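Local coordinates for BH2331 protein (Bacillus halodurans, PDB 1VL5) that probably transfers methyl groups from S-adenosylmethionine to an acceptor not yet identified, at residues 30-35 with 244-249; 38-43 with 101-106; 106-111 with 135-140; 183-188 with 248-253. All blocks are in the same frame, centred on the assembly; numbering follows the deposited sequence.

Interaction 1: residues 30-35 with 244-249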
loop_
_atom_site.group_PDB
_atom_site.type_symbol
_atom_site.label_atom_id
_atom_site.label_comp_id
_atom_site.label_asym_id
_atom_site.label_seq_id
_atom_site.Cartn_x
_atom_site.Cartn_y
_atom_site.Cartn_z
HETATM N N MSE A 30 -6.102 -5.001 -11.130
HETATM C CA MSE A 30 -5.869 -5.598 -12.422
HETATM C C MSE A 30 -6.713 -4.898 -13.496
HETATM O O MSE A 30 -6.219 -4.598 -14.564
HETATM C CB MSE A 30 -6.232 -7.076 -12.389
HETATM C CG MSE A 30 -5.361 -7.953 -11.488
HETATM SE SE MSE A 30 -3.544 -7.923 -12.160
HETATM C CE MSE A 30 -3.996 -8.870 -13.844
ATOM N N GLN A 31 -7.983 -4.644 -13.205
ATOM C CA GLN A 31 -8.892 -3.970 -14.149
ATOM C C GLN A 31 -8.366 -2.594 -14.522
ATOM O O GLN A 31 -8.297 -2.254 -15.696
ATOM C CB GLN A 31 -10.274 -3.859 -13.506
ATOM C CG GLN A 31 -11.386 -3.303 -14.344
ATOM C CD GLN A 31 -12.662 -3.029 -13.491
ATOM O OE1 GLN A 31 -12.628 -2.299 -12.484
ATOM N NE2 GLN A 31 -13.786 -3.640 -13.901
ATOM N N ILE A 32 -8.024 -1.792 -13.517
ATOM C CA ILE A 32 -7.524 -0.416 -13.724
ATOM C C ILE A 32 -6.205 -0.428 -14.504
ATOM O O ILE A 32 -5.951 0.464 -15.302
ATOM C CB ILE A 32 -7.357 0.341 -12.360
ATOM C CG1 ILE A 32 -8.713 0.483 -11.598
ATOM C CG2 ILE A 32 -6.752 1.678 -12.536
ATOM C CD1 ILE A 32 -9.870 0.860 -12.493
ATOM N N ALA A 33 -5.403 -1.477 -14.311
ATOM C CA ALA A 33 -4.101 -1.592 -14.993
ATOM C C ALA A 33 -4.227 -1.565 -16.505
ATOM O O ALA A 33 -3.414 -0.983 -17.210
ATOM C CB ALA A 33 -3.375 -2.874 -14.531
ATOM N N ALA A 34 -5.260 -2.231 -17.011
ATOM C CA ALA A 34 -5.563 -2.218 -18.424
ATOM C C ALA A 34 -4.400 -2.872 -19.199
ATOM O O ALA A 34 -3.891 -2.337 -20.154
ATOM C CB ALA A 34 -5.846 -0.812 -18.915
ATOM N N LEU A 35 -4.022 -4.066 -18.770
ATOM C CA LEU A 35 -2.809 -4.723 -19.266
ATOM C C LEU A 35 -2.905 -5.079 -20.702
ATOM O O LEU A 35 -3.978 -5.465 -21.178
ATOM C CB LEU A 35 -2.546 -5.987 -18.483
ATOM C CG LEU A 35 -2.316 -5.870 -17.003
ATOM C CD1 LEU A 35 -2.195 -7.301 -16.482
ATOM C CD2 LEU A 35 -1.069 -5.036 -16.721
ATOM N N SER A 244 -8.864 3.650 1.915
ATOM C CA SER A 244 -7.701 3.397 1.096
ATOM C C SER A 244 -7.934 3.914 -0.298
ATOM O O SER A 244 -9.077 4.191 -0.721
ATOM C CB SER A 244 -7.433 1.879 1.002
ATOM O OG SER A 244 -8.522 1.269 0.388
ATOM N N ILE A 245 -6.834 3.968 -1.025
ATOM C CA ILE A 245 -6.839 4.441 -2.385
ATOM C C ILE A 245 -6.070 3.574 -3.347
ATOM O O ILE A 245 -5.170 2.812 -2.966
ATOM C CB ILE A 245 -6.266 5.888 -2.466
ATOM C CG1 ILE A 245 -4.884 5.937 -1.857
ATOM C CG2 ILE A 245 -7.240 6.880 -1.702
ATOM C CD1 ILE A 245 -4.262 7.318 -1.854
ATOM N N LEU A 246 -6.423 3.759 -4.612
ATOM C CA LEU A 246 -5.751 3.183 -5.753
ATOM C C LEU A 246 -5.571 4.307 -6.765
ATOM O O LEU A 246 -6.570 4.870 -7.263
ATOM C CB LEU A 246 -6.629 2.062 -6.338
ATOM C CG LEU A 246 -6.272 1.091 -7.480
ATOM C CD1 LEU A 246 -7.513 0.306 -7.798
ATOM C CD2 LEU A 246 -5.856 1.753 -8.710
HETATM N N MSE A 247 -4.299 4.599 -7.074
HETATM C CA MSE A 247 -3.926 5.575 -8.084
HETATM C C MSE A 247 -3.208 4.956 -9.299
HETATM O O MSE A 247 -2.389 4.039 -9.146
HETATM C CB MSE A 247 -3.107 6.687 -7.429
HETATM C CG MSE A 247 -3.842 7.404 -6.358
HETATM SE SE MSE A 247 -2.610 8.571 -5.320
HETATM C CE MSE A 247 -1.782 7.136 -4.438
ATOM N N LYS A 248 -3.629 5.387 -10.491
ATOM C CA LYS A 248 -3.005 5.094 -11.758
ATOM C C LYS A 248 -2.465 6.431 -12.240
ATOM O O LYS A 248 -3.257 7.346 -12.527
ATOM C CB LYS A 248 -4.059 4.570 -12.760
ATOM C CG LYS A 248 -3.534 4.136 -14.130
ATOM C CD LYS A 248 -4.699 3.816 -15.087
ATOM C CE LYS A 248 -4.242 3.352 -16.403
ATOM N NZ LYS A 248 -3.898 1.903 -16.458
ATOM N N ALA A 249 -1.141 6.558 -12.265
ATOM C CA ALA A 249 -0.455 7.780 -12.661
ATOM C C ALA A 249 0.455 7.471 -13.861
ATOM O O ALA A 249 1.124 6.460 -13.881
ATOM C CB ALA A 249 0.374 8.334 -11.502
#
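The end of helix 26-33 meets strand 236-250, the antiparallel strand of the Rossmann-like methyltransferase sheet, through Ile32, Leu246 and Lys248. Alternate residues of an extended strand point the same way, which is why Leu246 and Lys248, but not Met247 between them, face the helix. Ile32 suits the join because its beta branching gives it two arms. CG2 touches Leu246 CD2 at 3.9 Å, and CG1 lies 4.0 Å from Leu246 CD1, the two side chains crossing at a slant. The same CG2 also packs on the Lys248 methylenes, 3.9 Å from CD, and His188 also touches Ile32.

A lysine combines this greasy stem with a cation at its end. Its CG lies anti to the backbone N and the chain stays extended as far as CE, then bends at the last torsion (chi4 83°), carrying the ammonium over the C-terminal end of the helix, whose carbonyls would favour a positive charge. Ala34, with positive phi, is where the chain leaves the helix. The same nitrogen also bonds Gln135 OE1, and Gln135 NE2 bonds to Ala33 O. Across the contact, Lys248 NZ donates to Ile32 O at 2.8 Å, tilted 17° from the carbonyl plane.

Interaction 2: residues 38-43 with 101-106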
loop_
_atom_site.group_PDB
_atom_site.type_symbol
_atom_site.label_atom_id
_atom_site.label_comp_id
_atom_site.label_asym_id
_atom_site.label_seq_id
_atom_site.Cartn_x
_atom_site.Cartn_y
_atom_site.Cartn_z
ATOM N N ASN A 38 2.409 -7.270 -22.868
ATOM C CA ASN A 38 3.832 -7.150 -23.192
ATOM C C ASN A 38 4.669 -6.590 -22.042
ATOM O O ASN A 38 5.834 -6.306 -22.204
ATOM C CB ASN A 38 4.010 -6.201 -24.376
ATOM C CG ASN A 38 3.573 -4.787 -24.051
ATOM O OD1 ASN A 38 2.662 -4.569 -23.263
ATOM N ND2 ASN A 38 4.223 -3.818 -24.661
ATOM N N GLU A 39 4.074 -6.358 -20.893
ATOM C CA GLU A 39 4.717 -5.481 -19.918
ATOM C C GLU A 39 5.826 -6.155 -19.118
ATOM O O GLU A 39 5.772 -7.348 -18.781
ATOM C CB GLU A 39 3.675 -4.922 -18.962
ATOM C CG GLU A 39 2.721 -3.913 -19.595
ATOM C CD GLU A 39 1.420 -4.547 -20.071
ATOM O OE1 GLU A 39 1.334 -5.778 -20.130
ATOM O OE2 GLU A 39 0.469 -3.801 -20.360
ATOM N N GLU A 40 6.836 -5.376 -18.811
ATOM C CA GLU A 40 7.723 -5.685 -17.737
ATOM C C GLU A 40 7.329 -4.830 -16.518
ATOM O O GLU A 40 7.301 -3.606 -16.587
ATOM C CB GLU A 40 9.143 -5.413 -18.137
ATOM C CG GLU A 40 10.127 -5.976 -17.107
ATOM C CD GLU A 40 11.460 -6.252 -17.723
ATOM O OE1 GLU A 40 11.460 -6.733 -18.896
ATOM O OE2 GLU A 40 12.468 -5.976 -17.038
ATOM N N VAL A 41 7.027 -5.525 -15.420
ATOM C CA VAL A 41 6.430 -4.971 -14.227
ATOM C C VAL A 41 7.416 -5.062 -13.071
ATOM O O VAL A 41 8.013 -6.099 -12.873
ATOM C CB VAL A 41 5.188 -5.743 -13.866
ATOM C CG1 VAL A 41 4.503 -5.166 -12.570
ATOM C CG2 VAL A 41 4.211 -5.776 -15.016
ATOM N N LEU A 42 7.579 -3.964 -12.312
ATOM C CA LEU A 42 8.284 -3.984 -11.066
ATOM C C LEU A 42 7.289 -3.865 -9.904
ATOM O O LEU A 42 6.571 -2.845 -9.768
ATOM C CB LEU A 42 9.273 -2.806 -11.031
ATOM C CG LEU A 42 9.994 -2.500 -9.736
ATOM C CD1 LEU A 42 10.934 -3.607 -9.519
ATOM C CD2 LEU A 42 10.709 -1.131 -9.738
ATOM N N ASP A 43 7.250 -4.898 -9.062
ATOM C CA ASP A 43 6.397 -4.931 -7.865
ATOM C C ASP A 43 7.216 -4.525 -6.653
ATOM O O ASP A 43 8.034 -5.297 -6.169
ATOM C CB ASP A 43 5.772 -6.326 -7.704
ATOM C CG ASP A 43 4.752 -6.405 -6.543
ATOM O OD1 ASP A 43 4.136 -5.356 -6.145
ATOM O OD2 ASP A 43 4.574 -7.533 -6.023
ATOM N N ASP A 101 17.299 3.486 -15.837
ATOM C CA ASP A 101 16.266 4.389 -16.257
ATOM C C ASP A 101 15.440 3.705 -17.323
ATOM O O ASP A 101 15.985 2.972 -18.140
ATOM C CB ASP A 101 16.866 5.630 -16.900
ATOM C CG ASP A 101 17.565 6.564 -15.926
ATOM O OD1 ASP A 101 17.845 6.217 -14.777
ATOM O OD2 ASP A 101 17.858 7.685 -16.364
ATOM N N GLU A 102 14.139 3.974 -17.337
ATOM C CA GLU A 102 13.256 3.574 -18.457
ATOM C C GLU A 102 13.307 2.114 -18.714
ATOM O O GLU A 102 13.330 1.688 -19.864
ATOM C CB GLU A 102 13.617 4.337 -19.739
ATOM C CG GLU A 102 13.242 5.797 -19.618
ATOM C CD GLU A 102 13.630 6.626 -20.821
ATOM O OE1 GLU A 102 13.809 6.061 -21.916
ATOM O OE2 GLU A 102 13.743 7.845 -20.657
ATOM N N ARG A 103 13.244 1.322 -17.646
ATOM C CA ARG A 103 13.215 -0.137 -17.812
ATOM C C ARG A 103 11.788 -0.765 -17.810
ATOM O O ARG A 103 11.493 -1.680 -18.594
ATOM C CB ARG A 103 14.014 -0.760 -16.717
ATOM C CG ARG A 103 13.832 -2.203 -16.676
ATOM C CD ARG A 103 14.943 -2.886 -16.056
ATOM N NE ARG A 103 14.584 -4.300 -15.992
ATOM C CZ ARG A 103 15.221 -5.172 -15.242
ATOM N NH1 ARG A 103 16.291 -4.791 -14.584
ATOM N NH2 ARG A 103 14.818 -6.434 -15.200
ATOM N N PHE A 104 10.891 -0.249 -16.959
ATOM C CA PHE A 104 9.601 -0.893 -16.736
ATOM C C PHE A 104 8.438 -0.246 -17.446
ATOM O O PHE A 104 8.358 0.971 -17.529
ATOM C CB PHE A 104 9.354 -0.965 -15.198
ATOM C CG PHE A 104 10.396 -1.778 -14.479
ATOM C CD1 PHE A 104 10.384 -3.175 -14.585
ATOM C CD2 PHE A 104 11.472 -1.181 -13.842
ATOM C CE1 PHE A 104 11.357 -3.931 -13.973
ATOM C CE2 PHE A 104 12.479 -1.953 -13.224
ATOM C CZ PHE A 104 12.400 -3.353 -13.314
ATOM N N HIS A 105 7.466 -1.054 -17.918
ATOM C CA HIS A 105 6.185 -0.490 -18.344
ATOM C C HIS A 105 5.283 -0.119 -17.172
ATOM O O HIS A 105 4.510 0.845 -17.253
ATOM C CB HIS A 105 5.467 -1.451 -19.260
ATOM C CG HIS A 105 6.291 -1.864 -20.442
ATOM N ND1 HIS A 105 7.186 -2.910 -20.388
ATOM C CD2 HIS A 105 6.356 -1.373 -21.699
ATOM C CE1 HIS A 105 7.736 -3.070 -21.580
ATOM N NE2 HIS A 105 7.258 -2.145 -22.393
ATOM N N ILE A 106 5.386 -0.896 -16.078
ATOM C CA ILE A 106 4.536 -0.727 -14.908
ATOM C C ILE A 106 5.353 -0.808 -13.638
ATOM O O ILE A 106 6.207 -1.635 -13.519
ATOM C CB ILE A 106 3.382 -1.800 -14.871
ATOM C CG1 ILE A 106 2.505 -1.700 -16.116
ATOM C CG2 ILE A 106 2.538 -1.609 -13.600
ATOM C CD1 ILE A 106 1.450 -2.788 -16.238
#
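Glu40 and Arg103 both start with CG anti to the backbone N (chi1 -169° and 170°), and their extended chains converge on a salt bridge. Arg103 approaches side-on and spends two nitrogens on a single oxygen: NE lies 2.9 Å and NH2 3.0 Å from Glu40 OE2, which sits in the guanidinium plane while the carboxylate stands 84° to it. Phe104 lies between Leu42 and the Arg103 stem, both of its faces in use. Leu42 CB rests over the ring centre as a CH-pi contact, 3.6 Å from the centroid, and Arg103 CG covers the opposite face. A leucine in place of Arg103 would probably leave the Glu40 carboxylate without its counter-charge and freer to swing.

Where the chain turns a corner at His105, the imidazole does the work of a backbone acceptor: Glu40 N donates to His105 ND1 at 2.9 Å in an almost straight bond. Glu40 O takes His105 N at 2.9 Å and, weakly, Ile106 N. Regular parallel pairing begins at Val41 and Ile106, with Leu42 N bonded to Ile106 O at 3.0 Å. Strand 40-44 lies between strands 104-110 and 61-66, and Val129 of helix 119-129 packs against both Leu42 and Phe104.

Interaction 3: residues 106-111 with 135-140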
loop_
_atom_site.group_PDB
_atom_site.type_symbol
_atom_site.label_atom_id
_atom_site.label_comp_id
_atom_site.label_asym_id
_atom_site.label_seq_id
_atom_site.Cartn_x
_atom_site.Cartn_y
_atom_site.Cartn_z
ATOM N N ILE A 106 5.386 -0.896 -16.078
ATOM C CA ILE A 106 4.536 -0.727 -14.908
ATOM C C ILE A 106 5.353 -0.808 -13.638
ATOM O O ILE A 106 6.207 -1.635 -13.519
ATOM C CB ILE A 106 3.382 -1.800 -14.871
ATOM C CG1 ILE A 106 2.505 -1.700 -16.116
ATOM C CG2 ILE A 106 2.538 -1.609 -13.600
ATOM C CD1 ILE A 106 1.450 -2.788 -16.238
ATOM N N VAL A 107 5.093 0.091 -12.694
ATOM C CA VAL A 107 5.566 -0.088 -11.337
ATOM C C VAL A 107 4.326 -0.230 -10.494
ATOM O O VAL A 107 3.432 0.613 -10.571
ATOM C CB VAL A 107 6.432 1.097 -10.837
ATOM C CG1 VAL A 107 6.833 0.897 -9.392
ATOM C CG2 VAL A 107 7.664 1.244 -11.656
ATOM N N THR A 108 4.271 -1.288 -9.699
ATOM C CA THR A 108 3.219 -1.466 -8.718
ATOM C C THR A 108 3.734 -1.388 -7.294
ATOM O O THR A 108 4.881 -1.768 -6.995
ATOM C CB THR A 108 2.466 -2.830 -8.869
ATOM O OG1 THR A 108 3.375 -3.948 -9.012
ATOM C CG2 THR A 108 1.575 -2.798 -10.011
ATOM N N CYS A 109 2.881 -0.916 -6.398
ATOM C CA CYS A 109 3.213 -0.841 -4.986
ATOM C C CYS A 109 1.919 -0.818 -4.162
ATOM O O CYS A 109 1.158 0.132 -4.245
ATOM C CB CYS A 109 4.005 0.427 -4.680
ATOM S SG CYS A 109 4.664 0.423 -3.022
ATOM N N ARG A 110 1.672 -1.895 -3.419
ATOM C CA ARG A 110 0.417 -2.111 -2.757
ATOM C C ARG A 110 0.610 -2.328 -1.240
ATOM O O ARG A 110 1.406 -3.166 -0.824
ATOM C CB ARG A 110 -0.297 -3.283 -3.403
ATOM C CG ARG A 110 -1.655 -3.658 -2.740
ATOM C CD ARG A 110 -2.476 -4.540 -3.603
ATOM N NE ARG A 110 -3.870 -4.576 -3.167
ATOM C CZ ARG A 110 -4.325 -5.267 -2.126
ATOM N NH1 ARG A 110 -3.518 -5.993 -1.361
ATOM N NH2 ARG A 110 -5.615 -5.200 -1.837
ATOM N N ILE A 111 -0.133 -1.549 -0.449
ATOM C CA ILE A 111 -0.179 -1.612 1.027
ATOM C C ILE A 111 1.204 -1.618 1.683
ATOM O O ILE A 111 1.452 -2.366 2.623
ATOM C CB ILE A 111 -1.091 -2.787 1.574
ATOM C CG1 ILE A 111 -0.558 -4.147 1.137
ATOM C CG2 ILE A 111 -2.548 -2.654 1.096
ATOM C CD1 ILE A 111 -0.962 -5.255 2.048
ATOM N N GLN A 135 3.252 3.331 -16.452
ATOM C CA GLN A 135 2.340 3.740 -15.393
ATOM C C GLN A 135 2.764 3.263 -14.001
ATOM O O GLN A 135 3.352 2.216 -13.850
ATOM C CB GLN A 135 0.918 3.254 -15.695
ATOM C CG GLN A 135 0.841 1.714 -15.933
ATOM C CD GLN A 135 -0.587 1.176 -16.046
ATOM O OE1 GLN A 135 -1.477 1.577 -15.296
ATOM N NE2 GLN A 135 -0.800 0.231 -16.961
ATOM N N LEU A 136 2.434 4.071 -12.999
ATOM C CA LEU A 136 2.553 3.695 -11.601
ATOM C C LEU A 136 1.152 3.372 -11.108
ATOM O O LEU A 136 0.252 4.163 -11.263
ATOM C CB LEU A 136 3.127 4.850 -10.778
ATOM C CG LEU A 136 3.055 4.684 -9.265
ATOM C CD1 LEU A 136 3.899 3.561 -8.736
ATOM C CD2 LEU A 136 3.460 6.054 -8.627
ATOM N N LEU A 137 1.024 2.217 -10.464
ATOM C CA LEU A 137 -0.179 1.783 -9.810
ATOM C C LEU A 137 0.128 1.684 -8.324
ATOM O O LEU A 137 0.828 0.783 -7.887
ATOM C CB LEU A 137 -0.601 0.426 -10.414
ATOM C CG LEU A 137 -1.107 0.520 -11.875
ATOM C CD1 LEU A 137 -0.992 -0.818 -12.596
ATOM C CD2 LEU A 137 -2.528 1.019 -12.002
ATOM N N LEU A 138 -0.452 2.584 -7.531
ATOM C CA LEU A 138 -0.155 2.684 -6.115
ATOM C C LEU A 138 -1.403 2.544 -5.289
ATOM O O LEU A 138 -2.396 3.231 -5.544
ATOM C CB LEU A 138 0.495 4.034 -5.855
ATOM C CG LEU A 138 0.898 4.504 -4.451
ATOM C CD1 LEU A 138 1.898 3.598 -3.810
ATOM C CD2 LEU A 138 1.475 5.906 -4.556
ATOM N N VAL A 139 -1.351 1.632 -4.308
ATOM C CA VAL A 139 -2.469 1.288 -3.447
ATOM C C VAL A 139 -1.970 1.381 -2.007
ATOM O O VAL A 139 -0.888 0.866 -1.683
ATOM C CB VAL A 139 -3.022 -0.138 -3.700
ATOM C CG1 VAL A 139 -4.022 -0.523 -2.597
ATOM C CG2 VAL A 139 -3.714 -0.223 -5.027
ATOM N N ASP A 140 -2.705 2.123 -1.183
ATOM C CA ASP A 140 -2.378 2.260 0.206
ATOM C C ASP A 140 -3.558 2.799 0.978
ATOM O O ASP A 140 -4.486 3.371 0.428
ATOM C CB ASP A 140 -1.172 3.215 0.385
ATOM C CG ASP A 140 -0.289 2.844 1.602
ATOM O OD1 ASP A 140 -0.458 1.744 2.163
ATOM O OD2 ASP A 140 0.534 3.689 1.994
#
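Leu137 packs against Ile106 and Thr108 of the neighbouring parallel strand: its CD1 touches Ile106 CG2 at 3.8 Å, and its CB lies 3.9 Å from Thr108 CG2. Threonine fits because its methyl faces this leucine while OG1 turns to Asp43. On the other side of the sheet Leu136 CD1 meets Val107 CG1 at 4.0 Å and Leu138 CD1 meets Cys109 CB. With CG anti to the backbone N (chi1 169°), Leu136 also brings CD1 within 3.5 Å of Val107 O.

The backbones run 2° from parallel, and five hydrogen bonds alternate between them, from Val107 N to Gln135 O at 3.0 Å up to Ile111 N to Val139 O at 2.8 Å. Toward the ends the pairs become polar. The methylenes of Arg110 lie alongside Val139, CG to CB 3.9 Å, before the guanidinium reaches Ser24 O. Asp140 OD1 approaches Ile111 CA and is bonded to His114. At the other end the Gln135 stem lies beside Ile106, its amide engaged by Lys248 and Ala33.

Helix 119-129 connects these strands in a beta-alpha-beta unit at the centre of the sheet, flanked by strands 40-44 and 236-250, with helix 50-55 against Thr108 and Arg110.

Interaction 4: residues 183-188 with 248-253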
loop_
_atom_site.group_PDB
_atom_site.type_symbol
_atom_site.label_atom_id
_atom_site.label_comp_id
_atom_site.label_asym_id
_atom_site.label_seq_id
_atom_site.Cartn_x
_atom_site.Cartn_y
_atom_site.Cartn_z
ATOM N N GLU A 183 1.585 12.243 -14.220
ATOM C CA GLU A 183 0.237 12.790 -14.448
ATOM C C GLU A 183 -0.788 11.748 -14.033
ATOM O O GLU A 183 -0.898 10.705 -14.623
ATOM C CB GLU A 183 0.038 13.207 -15.892
ATOM C CG GLU A 183 0.860 14.437 -16.281
ATOM C CD GLU A 183 0.738 14.835 -17.731
ATOM O OE1 GLU A 183 0.325 14.033 -18.592
ATOM O OE2 GLU A 183 1.087 15.972 -18.025
ATOM N N LEU A 184 -1.465 12.028 -12.941
ATOM C CA LEU A 184 -2.531 11.219 -12.447
ATOM C C LEU A 184 -3.582 11.048 -13.537
ATOM O O LEU A 184 -3.919 11.978 -14.247
ATOM C CB LEU A 184 -3.161 11.857 -11.216
ATOM C CG LEU A 184 -4.251 11.003 -10.557
ATOM C CD1 LEU A 184 -3.691 9.712 -9.917
ATOM C CD2 LEU A 184 -4.996 11.793 -9.532
ATOM N N GLU A 185 -4.025 9.822 -13.705
ATOM C CA GLU A 185 -5.142 9.501 -14.592
ATOM C C GLU A 185 -6.381 9.173 -13.781
ATOM O O GLU A 185 -7.424 9.652 -14.115
ATOM C CB GLU A 185 -4.762 8.336 -15.514
ATOM C CG GLU A 185 -3.721 8.760 -16.545
ATOM C CD GLU A 185 -3.406 7.764 -17.603
ATOM O OE1 GLU A 185 -3.808 6.584 -17.485
ATOM O OE2 GLU A 185 -2.740 8.213 -18.582
ATOM N N GLU A 186 -6.260 8.345 -12.732
ATOM C CA GLU A 186 -7.385 7.864 -11.963
ATOM C C GLU A 186 -7.007 7.697 -10.510
ATOM O O GLU A 186 -5.929 7.186 -10.188
ATOM C CB GLU A 186 -7.900 6.483 -12.451
ATOM C CG GLU A 186 -8.241 6.427 -13.905
ATOM C CD GLU A 186 -8.752 5.048 -14.322
ATOM O OE1 GLU A 186 -9.595 4.512 -13.569
ATOM O OE2 GLU A 186 -8.331 4.560 -15.407
ATOM N N LEU A 187 -7.917 8.129 -9.653
ATOM C CA LEU A 187 -7.859 7.961 -8.189
ATOM C C LEU A 187 -9.195 7.329 -7.757
ATOM O O LEU A 187 -10.243 7.873 -8.024
ATOM C CB LEU A 187 -7.573 9.324 -7.506
ATOM C CG LEU A 187 -7.935 9.408 -6.004
ATOM C CD1 LEU A 187 -7.151 8.452 -5.213
ATOM C CD2 LEU A 187 -7.748 10.824 -5.396
ATOM N N HIS A 188 -9.151 6.125 -7.182
ATOM C CA HIS A 188 -10.335 5.409 -6.684
ATOM C C HIS A 188 -10.176 5.286 -5.172
ATOM O O HIS A 188 -9.074 4.977 -4.687
ATOM C CB HIS A 188 -10.402 4.012 -7.330
ATOM C CG HIS A 188 -10.546 4.060 -8.822
ATOM N ND1 HIS A 188 -11.766 3.921 -9.449
ATOM C CD2 HIS A 188 -9.634 4.266 -9.810
ATOM C CE1 HIS A 188 -11.594 4.023 -10.759
ATOM N NE2 HIS A 188 -10.308 4.214 -11.006
ATOM N N LYS A 248 -3.629 5.387 -10.491
ATOM C CA LYS A 248 -3.005 5.094 -11.758
ATOM C C LYS A 248 -2.465 6.431 -12.240
ATOM O O LYS A 248 -3.257 7.346 -12.527
ATOM C CB LYS A 248 -4.059 4.570 -12.760
ATOM C CG LYS A 248 -3.534 4.136 -14.130
ATOM C CD LYS A 248 -4.699 3.816 -15.087
ATOM C CE LYS A 248 -4.242 3.352 -16.403
ATOM N NZ LYS A 248 -3.898 1.903 -16.458
ATOM N N ALA A 249 -1.141 6.558 -12.265
ATOM C CA ALA A 249 -0.455 7.780 -12.661
ATOM C C ALA A 249 0.455 7.471 -13.861
ATOM O O ALA A 249 1.124 6.460 -13.881
ATOM C CB ALA A 249 0.374 8.334 -11.502
ATOM N N ARG A 250 0.430 8.323 -14.884
ATOM C CA ARG A 250 1.221 8.159 -16.099
ATOM C C ARG A 250 2.527 8.932 -16.070
ATOM O O ARG A 250 2.565 10.101 -15.670
ATOM C CB ARG A 250 0.366 8.623 -17.269
ATOM C CG ARG A 250 0.882 8.355 -18.659
ATOM C CD ARG A 250 0.829 6.878 -19.022
ATOM N NE ARG A 250 -0.486 6.290 -18.893
ATOM C CZ ARG A 250 -0.716 4.991 -18.990
ATOM N NH1 ARG A 250 0.287 4.164 -19.255
ATOM N NH2 ARG A 250 -1.953 4.512 -18.883
ATOM N N LYS A 251 3.618 8.262 -16.444
ATOM C CA LYS A 251 4.837 8.956 -16.885
ATOM C C LYS A 251 4.619 9.370 -18.367
ATOM O O LYS A 251 4.400 8.529 -19.232
ATOM C CB LYS A 251 6.072 8.094 -16.787
ATOM C CG LYS A 251 7.332 8.666 -17.384
ATOM C CD LYS A 251 8.565 7.898 -16.871
ATOM C CE LYS A 251 9.918 8.589 -17.248
ATOM N NZ LYS A 251 11.080 7.695 -16.949
ATOM N N PRO A 252 4.600 10.663 -18.628
ATOM C CA PRO A 252 4.220 11.141 -19.962
ATOM C C PRO A 252 5.071 10.645 -21.132
ATOM O O PRO A 252 6.246 10.364 -20.987
ATOM C CB PRO A 252 4.293 12.674 -19.795
ATOM C CG PRO A 252 4.025 12.878 -18.366
ATOM C CD PRO A 252 4.778 11.783 -17.684
ATOM N N THR A 253 4.436 10.456 -22.284
ATOM C CA THR A 253 5.141 10.069 -23.520
ATOM C C THR A 253 5.889 11.283 -24.058
ATOM O O THR A 253 5.544 12.397 -23.653
ATOM C CB THR A 253 4.148 9.601 -24.566
ATOM O OG1 THR A 253 3.127 10.594 -24.691
ATOM C CG2 THR A 253 3.501 8.284 -24.167
#
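Edge-on, the Arg250 guanidinium meets the Glu185 carboxylate, each nitrogen taking its own oxygen. NE points at Glu185 OE2 over 3.0 Å and NH2 at Glu185 OE1 over 3.1 Å. The two flat groups are not coplanar but turned 52° apart. As a result NE approaches OE2 from above the carboxylate plane, whereas NH2 comes to OE1 on its syn side. Arg250 can do this because its chain bends at chi2 (71°) and chi3, which brings the guanidinium back toward Glu185, and NH1 is left to bond Gly133 O. The other flat pair lies within strand 183-195: His188 NE2, in its ring plane, donates to Glu186 OE1 at 2.7 Å.

The strands are antiparallel. Glu183 and Arg250 form a hydrogen-bonded pair, with Arg250 N 2.7 Å from Glu183 O, and Leu184 faces the small Ala249 with their CA atoms 4.0 Å apart. Then a classic beta bulge sets Glu185 and Glu186 together opposite Lys248, whose O accepts from Glu185 N at 2.8 Å and from Glu186 N at 3.2 Å. Leu184 CD1 lies against that same oxygen.

The bulge turns both glutamates to the side of Lys248. Glu185 OE1 lies 3.4 Å from Lys248 CE, but NZ reaches past to Gln135 and Ile32. A methionine in place of Arg250 would probably strip Glu185 of its salt bridge and leave Gly133 O without this donor. Two acids placed beside two bases should largely offset one another, Arg250 by direct bonds and Lys248 probably only through its field.

Overall arrangement
From the N terminus, helix 26-33 comes first, and interaction 1 joins its end to the last strand, closing a loop of some two hundred residues. Interactions 2 and 3 nest inside that loop, in series, sharing Ile106: the first pairs strand 40-44 with 104-110, the second pairs 104-110 with 134-142. Interaction 4 closes later, between 183-188 and 248-253, and ends on the same strand as interaction 1, sharing Lys248 and Ala249. Together they span the sheet from strand 40-44 to 183-195, with 236-250 inserted antiparallel, as in class I methyltransferases. The Lys248-Gln135 bond connects interactions 1 and 4 with interaction 3.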